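Local coordinates for protein glutaredoxin 2 (Salmonella enterica subsp. enterica serovar Typhimurium, PDB 3IR4) that probably catalyses glutathione-dependent thiol-disulfide exchange, and binds glutathione covalently, at residues L104-A109 against G134-H139; Y9-F14 against D114-P119. All blocks are in the same frame, centred on the assembly; numbering follows the deposited sequence.

Interaction 1 of 2, residues L104-A109 against G134-H139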
loop_
_atom_site.group_PDB
_atom_site.type_symbol
_atom_site.label_atom_id
_atom_site.label_comp_id
_atom_site.label_asym_id
_atom_site.label_seq_id
_atom_site.Cartn_x
_atom_site.Cartn_y
_atom_site.Cartn_z
ATOM N N LEU A 104 -2.740 3.896 -11.387
ATOM C CA LEU A 104 -2.859 4.428 -10.025
ATOM C C LEU A 104 -2.543 5.901 -9.852
ATOM O O LEU A 104 -3.302 6.609 -9.218
ATOM C CB LEU A 104 -2.030 3.592 -9.022
ATOM C CG LEU A 104 -2.428 2.125 -8.901
ATOM C CD1 LEU A 104 -1.430 1.392 -7.975
ATOM C CD2 LEU A 104 -3.838 1.973 -8.406
ATOM N N LEU A 105 -1.419 6.363 -10.373
ATOM C CA LEU A 105 -0.998 7.732 -10.078
ATOM C C LEU A 105 -2.005 8.788 -10.524
ATOM O O LEU A 105 -2.292 9.707 -9.758
ATOM C CB LEU A 105 0.411 8.009 -10.619
ATOM C CG LEU A 105 1.545 7.096 -10.095
ATOM C CD1 LEU A 105 2.833 7.484 -10.760
ATOM C CD2 LEU A 105 1.670 7.126 -8.579
ATOM N N PRO A 106 -2.571 8.664 -11.744
ATOM C CA PRO A 106 -3.526 9.683 -12.132
ATOM C C PRO A 106 -4.759 9.697 -11.255
ATOM O O PRO A 106 -5.379 10.740 -11.086
ATOM C CB PRO A 106 -3.875 9.298 -13.584
ATOM C CG PRO A 106 -2.736 8.516 -14.072
ATOM C CD PRO A 106 -2.286 7.740 -12.862
ATOM N N ARG A 107 -5.149 8.522 -10.756
ATOM C CA ARG A 107 -6.294 8.404 -9.885
ATOM C C ARG A 107 -5.995 8.902 -8.475
ATOM O O ARG A 107 -6.813 9.611 -7.871
ATOM C CB ARG A 107 -6.851 6.975 -9.922
ATOM C CG ARG A 107 -7.508 6.668 -11.256
ATOM C CD ARG A 107 -7.876 5.212 -11.384
ATOM N NE ARG A 107 -8.622 4.894 -12.617
ATOM C CZ ARG A 107 -8.078 4.868 -13.827
ATOM N NH1 ARG A 107 -6.778 5.034 -13.992
ATOM N NH2 ARG A 107 -8.845 4.671 -14.891
ATOM N N PHE A 108 -4.818 8.582 -7.946
ATOM C CA PHE A 108 -4.417 9.148 -6.669
ATOM C C PHE A 108 -4.523 10.684 -6.717
ATOM O O PHE A 108 -5.053 11.308 -5.799
ATOM C CB PHE A 108 -2.954 8.791 -6.320
ATOM C CG PHE A 108 -2.678 7.324 -6.032
ATOM C CD1 PHE A 108 -3.624 6.445 -5.537
ATOM C CD2 PHE A 108 -1.391 6.872 -6.146
ATOM C CE1 PHE A 108 -3.283 5.128 -5.236
ATOM C CE2 PHE A 108 -1.052 5.547 -5.819
ATOM C CZ PHE A 108 -1.999 4.705 -5.381
ATOM N N ALA A 109 -4.027 11.266 -7.798
ATOM C CA ALA A 109 -3.967 12.715 -7.949
ATOM C C ALA A 109 -5.337 13.389 -8.008
ATOM O O ALA A 109 -5.433 14.585 -7.791
ATOM C CB ALA A 109 -3.205 13.052 -9.189
ATOM N N GLY A 134 5.405 10.372 -16.957
ATOM C CA GLY A 134 4.551 10.738 -18.083
ATOM C C GLY A 134 3.219 11.325 -17.754
ATOM O O GLY A 134 2.862 11.545 -16.607
ATOM N N SER A 135 2.478 11.583 -18.827
ATOM C CA SER A 135 1.224 12.301 -18.761
ATOM C C SER A 135 0.085 11.541 -18.122
ATOM O O SER A 135 -0.300 10.470 -18.591
ATOM C CB SER A 135 0.848 12.688 -20.198
ATOM O OG SER A 135 -0.498 13.141 -20.303
ATOM N N PHE A 136 -0.525 12.140 -17.108
ATOM C CA PHE A 136 -1.690 11.568 -16.471
ATOM C C PHE A 136 -2.830 11.459 -17.472
ATOM O O PHE A 136 -3.553 10.456 -17.479
ATOM C CB PHE A 136 -2.132 12.404 -15.273
ATOM C CG PHE A 136 -1.259 12.287 -14.054
ATOM C CD1 PHE A 136 -0.241 11.338 -13.916
ATOM C CD2 PHE A 136 -1.565 13.071 -12.958
ATOM C CE1 PHE A 136 0.468 11.244 -12.741
ATOM C CE2 PHE A 136 -0.841 12.961 -11.791
ATOM C CZ PHE A 136 0.136 12.020 -11.673
ATOM N N ASP A 137 -3.038 12.471 -18.315
ATOM C CA ASP A 137 -4.136 12.368 -19.293
ATOM C C ASP A 137 -3.920 11.277 -20.313
ATOM O O ASP A 137 -4.861 10.579 -20.675
ATOM C CB ASP A 137 -4.451 13.706 -19.945
ATOM C CG ASP A 137 -5.442 14.504 -19.126
ATOM O OD1 ASP A 137 -6.527 13.983 -18.716
ATOM O OD2 ASP A 137 -5.169 15.688 -18.946
ATOM N N ASN A 138 -2.688 11.113 -20.787
ATOM C CA ASN A 138 -2.399 10.029 -21.682
ATOM C C ASN A 138 -2.747 8.688 -21.016
ATOM O O ASN A 138 -3.404 7.832 -21.583
ATOM C CB ASN A 138 -0.919 10.079 -22.093
ATOM C CG ASN A 138 -0.506 8.889 -22.924
ATOM O OD1 ASN A 138 -0.407 7.768 -22.426
ATOM N ND2 ASN A 138 -0.222 9.126 -24.186
ATOM N N HIS A 139 -2.278 8.522 -19.795
ATOM C CA HIS A 139 -2.524 7.269 -19.093
ATOM C C HIS A 139 -4.003 7.031 -18.867
ATOM O O HIS A 139 -4.477 5.899 -19.040
ATOM C CB HIS A 139 -1.757 7.262 -17.784
ATOM C CG HIS A 139 -0.290 7.355 -17.963
ATOM N ND1 HIS A 139 0.564 7.657 -16.930
ATOM C CD2 HIS A 139 0.467 7.290 -19.080
ATOM C CE1 HIS A 139 1.802 7.705 -17.403
ATOM N NE2 HIS A 139 1.767 7.524 -18.711
HETATM O O HOH W 1 -5.072 5.185 -16.279
#
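The backbones of helix 101-108 and of the first turn of helix 136-141 come nearest at Pro-106 and Phe-136, whose CA atoms lie 5.1 Å apart, and no hydrogen bond joins the two segments directly. Phe-136 does most of the work. Its CG stands anti to the carbonyl carbon (chi1 -74°), which lays one ring face over the backbone of Leu-105 and Pro-106. Pro-106 CA sits 3.9 Å from the centroid of the Phe-136 ring, almost on the ring normal, a CH-pi contact. Proline suits this place: its nitrogen has no hydrogen to give, the helix kinks here, and on the rigid ring Pro-106 CG lies 3.8 Å from Phe-136 CD1 and also touches CB of His-139. The small methyl of Ala-109 lets the aromatic ring close in, Ala-109 CB reaching Phe-136 CE2 at 3.5 Å, while Leu-105 CB meets CE1. Beside these apolar contacts a water accepts from Arg-107 NH1 and donates weakly to the carbonyl O of His-139; the guanidinium also bonds Leu-103, Ser-143 and Ile-218. Ser-135, the N-cap, takes the amide of Asn-138 on its hydroxyl and so closes the first turn that carries Phe-136. Side chains of helix 119-133 touch both segments, Phe-125 against Leu-105, Ile-126 against Ala-109 and Lys-129 against Phe-136, within the helical C-terminal domain.

Interaction 2 of 2, residues Y9-F14 against D114-P119. With GSH (glutathione), chain B.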
loop_
_atom_site.group_PDB
_atom_site.type_symbol
_atom_site.label_atom_id
_atom_site.label_comp_id
_atom_site.label_asym_id
_atom_site.label_seq_id
_atom_site.Cartn_x
_atom_site.Cartn_y
_atom_site.Cartn_z
ATOM N N TYR A 9 1.679 8.682 4.067
ATOM C CA TYR A 9 0.728 9.154 3.038
ATOM C C TYR A 9 -0.244 7.976 2.875
ATOM O O TYR A 9 0.180 6.831 2.767
ATOM C CB TYR A 9 1.389 9.447 1.700
ATOM C CG TYR A 9 2.512 10.432 1.751
ATOM C CD1 TYR A 9 2.481 11.537 2.589
ATOM C CD2 TYR A 9 3.616 10.255 0.923
ATOM C CE1 TYR A 9 3.581 12.426 2.639
ATOM C CE2 TYR A 9 4.678 11.131 0.958
ATOM C CZ TYR A 9 4.675 12.205 1.833
ATOM O OH TYR A 9 5.775 13.025 1.866
ATOM N N ASP A 10 -1.538 8.251 2.870
ATOM C CA ASP A 10 -2.556 7.199 2.791
ATOM C C ASP A 10 -2.486 6.380 1.505
ATOM O O ASP A 10 -2.740 5.175 1.522
ATOM C CB ASP A 10 -3.935 7.836 3.041
ATOM C CG ASP A 10 -5.065 6.825 3.197
ATOM O OD1 ASP A 10 -4.837 5.664 3.572
ATOM O OD2 ASP A 10 -6.201 7.262 2.997
ATOM N N HIS A 11 -2.137 7.010 0.389
ATOM C CA HIS A 11 -2.070 6.297 -0.882
ATOM C C HIS A 11 -0.832 5.397 -1.017
ATOM O O HIS A 11 -0.783 4.542 -1.889
ATOM C CB HIS A 11 -2.022 7.276 -2.070
ATOM C CG HIS A 11 -0.663 7.863 -2.332
ATOM N ND1 HIS A 11 -0.250 9.051 -1.776
ATOM C CD2 HIS A 11 0.362 7.447 -3.117
ATOM C CE1 HIS A 11 0.975 9.322 -2.196
ATOM N NE2 HIS A 11 1.371 8.360 -2.998
ATOM N N CYS A 12 0.169 5.612 -0.169
ATOM C CA CYS A 12 1.483 5.000 -0.384
ATOM C C CYS A 12 1.489 3.533 -0.002
ATOM O O CYS A 12 1.166 3.221 1.125
ATOM C CB CYS A 12 2.525 5.773 0.453
ATOM S SG CYS A 12 4.165 4.993 0.441
ATOM N N PRO A 13 1.827 2.632 -0.944
ATOM C CA PRO A 13 1.802 1.221 -0.606
ATOM C C PRO A 13 2.791 0.844 0.492
ATOM O O PRO A 13 2.531 -0.075 1.290
ATOM C CB PRO A 13 2.086 0.534 -1.948
ATOM C CG PRO A 13 2.862 1.510 -2.717
ATOM C CD PRO A 13 2.276 2.832 -2.330
ATOM N N PHE A 14 3.923 1.536 0.569
ATOM C CA PHE A 14 4.889 1.257 1.640
ATOM C C PHE A 14 4.293 1.590 3.005
ATOM O O PHE A 14 4.584 0.926 3.997
ATOM C CB PHE A 14 6.184 2.020 1.369
ATOM C CG PHE A 14 6.838 1.657 0.082
ATOM C CD1 PHE A 14 6.719 2.460 -1.038
ATOM C CD2 PHE A 14 7.495 0.449 -0.058
ATOM C CE1 PHE A 14 7.333 2.098 -2.232
ATOM C CE2 PHE A 14 8.097 0.093 -1.261
ATOM C CZ PHE A 14 8.007 0.921 -2.339
ATOM N N ASP A 114 -5.853 12.322 2.390
ATOM C CA ASP A 114 -5.547 13.449 3.267
ATOM C C ASP A 114 -4.254 14.171 2.930
ATOM O O ASP A 114 -4.160 15.379 3.127
ATOM C CB ASP A 114 -5.533 13.001 4.735
ATOM C CG ASP A 114 -6.887 12.760 5.318
ATOM O OD1 ASP A 114 -7.924 12.972 4.645
ATOM O OD2 ASP A 114 -6.906 12.316 6.483
ATOM N N GLU A 115 -3.264 13.459 2.404
ATOM C CA GLU A 115 -1.991 14.070 2.047
ATOM C C GLU A 115 -2.094 15.059 0.906
ATOM O O GLU A 115 -1.142 15.801 0.645
ATOM C CB GLU A 115 -0.913 13.026 1.739
ATOM C CG GLU A 115 -1.179 12.095 0.589
ATOM C CD GLU A 115 -1.938 10.825 0.935
ATOM O OE1 GLU A 115 -2.585 10.776 2.017
ATOM O OE2 GLU A 115 -1.897 9.882 0.113
ATOM N N PHE A 116 -3.223 15.039 0.203
ATOM C CA PHE A 116 -3.456 15.958 -0.922
ATOM C C PHE A 116 -4.520 16.973 -0.565
ATOM O O PHE A 116 -5.120 17.570 -1.436
ATOM C CB PHE A 116 -3.904 15.218 -2.179
ATOM C CG PHE A 116 -2.981 14.097 -2.617
ATOM C CD1 PHE A 116 -1.605 14.263 -2.643
ATOM C CD2 PHE A 116 -3.507 12.905 -3.082
ATOM C CE1 PHE A 116 -0.756 13.244 -3.068
ATOM C CE2 PHE A 116 -2.669 11.863 -3.493
ATOM C CZ PHE A 116 -1.310 12.054 -3.510
ATOM N N SER A 117 -4.784 17.183 0.714
ATOM C CA SER A 117 -5.912 18.039 1.095
ATOM C C SER A 117 -5.785 19.472 0.671
ATOM O O SER A 117 -6.769 20.114 0.406
ATOM C CB SER A 117 -6.221 17.925 2.572
ATOM O OG SER A 117 -5.143 18.305 3.359
ATOM N N THR A 118 -4.577 19.978 0.597
ATOM C CA THR A 118 -4.376 21.357 0.149
ATOM C C THR A 118 -4.119 21.344 -1.362
ATOM O O THR A 118 -3.498 20.419 -1.902
ATOM C CB THR A 118 -3.193 22.054 0.833
ATOM O OG1 THR A 118 -1.977 21.376 0.492
ATOM C CG2 THR A 118 -3.388 22.114 2.353
ATOM N N PRO A 119 -4.582 22.402 -2.062
ATOM C CA PRO A 119 -4.220 22.511 -3.456
ATOM C C PRO A 119 -2.708 22.427 -3.705
ATOM O O PRO A 119 -2.281 21.842 -4.687
ATOM C CB PRO A 119 -4.785 23.890 -3.836
ATOM C CG PRO A 119 -5.990 24.046 -2.935
ATOM C CD PRO A 119 -5.600 23.399 -1.660
HETATM N N1 GSH B . 12.218 2.004 0.821
HETATM C CA1 GSH B . 11.126 2.795 1.404
HETATM C C1 GSH B . 10.287 1.919 2.296
HETATM O O11 GSH B . 10.273 0.685 2.041
HETATM O O12 GSH B . 9.642 2.451 3.219
HETATM C CB1 GSH B . 10.300 3.385 0.270
HETATM C CG1 GSH B . 9.319 4.435 0.789
HETATM C CD1 GSH B . 8.745 5.337 -0.282
HETATM O OE1 GSH B . 9.041 5.116 -1.577
HETATM N N2 GSH B . 7.910 6.283 0.066
HETATM C CA2 GSH B . 7.428 7.336 -0.822
HETATM C C2 GSH B . 8.031 8.647 -0.439
HETATM O O2 GSH B . 8.227 8.919 0.848
HETATM C CB2 GSH B . 5.884 7.425 -0.797
HETATM S SG2 GSH B . 4.990 5.970 -1.437
HETATM N N3 GSH B . 8.305 9.519 -1.377
HETATM C CA3 GSH B . 9.132 10.674 -1.130
HETATM C C3 GSH B . 8.327 11.897 -1.357
HETATM O O31 GSH B . 7.064 11.790 -1.439
HETATM O O32 GSH B . 8.935 12.994 -1.451
HETATM O O HOH W 2 -6.751 9.824 3.452
#
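Glu-115 reaches across to the turn Tyr-9 to Cys-12 and is gripped there by three N-H groups. OE2 takes two: the amide of His-11 at 2.9 Å from His-11 N to Glu-115 OE2, on the syn side, and the imidazole on the anti side, where His-11 ND1 to Glu-115 OE2 is only 2.6 Å and the oxygen lies near the ring plane. Glu-115 OE1 receives Asp-10 N at 2.9 Å from above the carboxylate plane. A bend at chi2 (-88°) folds the glutamate back, its CG over the centre of the Phe-116 ring and its CB beside Tyr-9. A carboxylate on a long chain can meet two consecutive amides and the imidazole together. Phe-116 CZ adds a contact at 3.6 Å to His-11 ND1, the two rings barely overlapping. The turn leads into helix 13-25 of the thioredoxin-like domain, with Cys-12 at its N-cap; Cys-12 SG is covalently bonded to SG2 of glutathione at 2.3 Å, and one face of Phe-14 carries CB1 of the peptide. The looser, wetter side begins at Asp-10, where, in one of its two conformers, a water donates to OD2 and accepts from the amide of exposed Asp-114.

From the N terminus, the chain leaves strand 5-8, makes the turn 9-12, enters helix 13-25 and runs through the rest of the thioredoxin-like domain into the helical one. It passes 104-109, then meets its own start again at 114-119, where interaction 2 closes a loop of about a hundred residues. Helix 119-133 follows, and 134-139 returns to 104-109, so interaction 1 closes a much shorter loop. The segments alternate along the chain, and the two loops therefore cross. Interaction 2 joins the domains beside the glutathione site, whereas interaction 1 lies within the C-terminal domain. Phe-108 connects them, its ring meeting His-11 and its carbonyl O touching Phe-116.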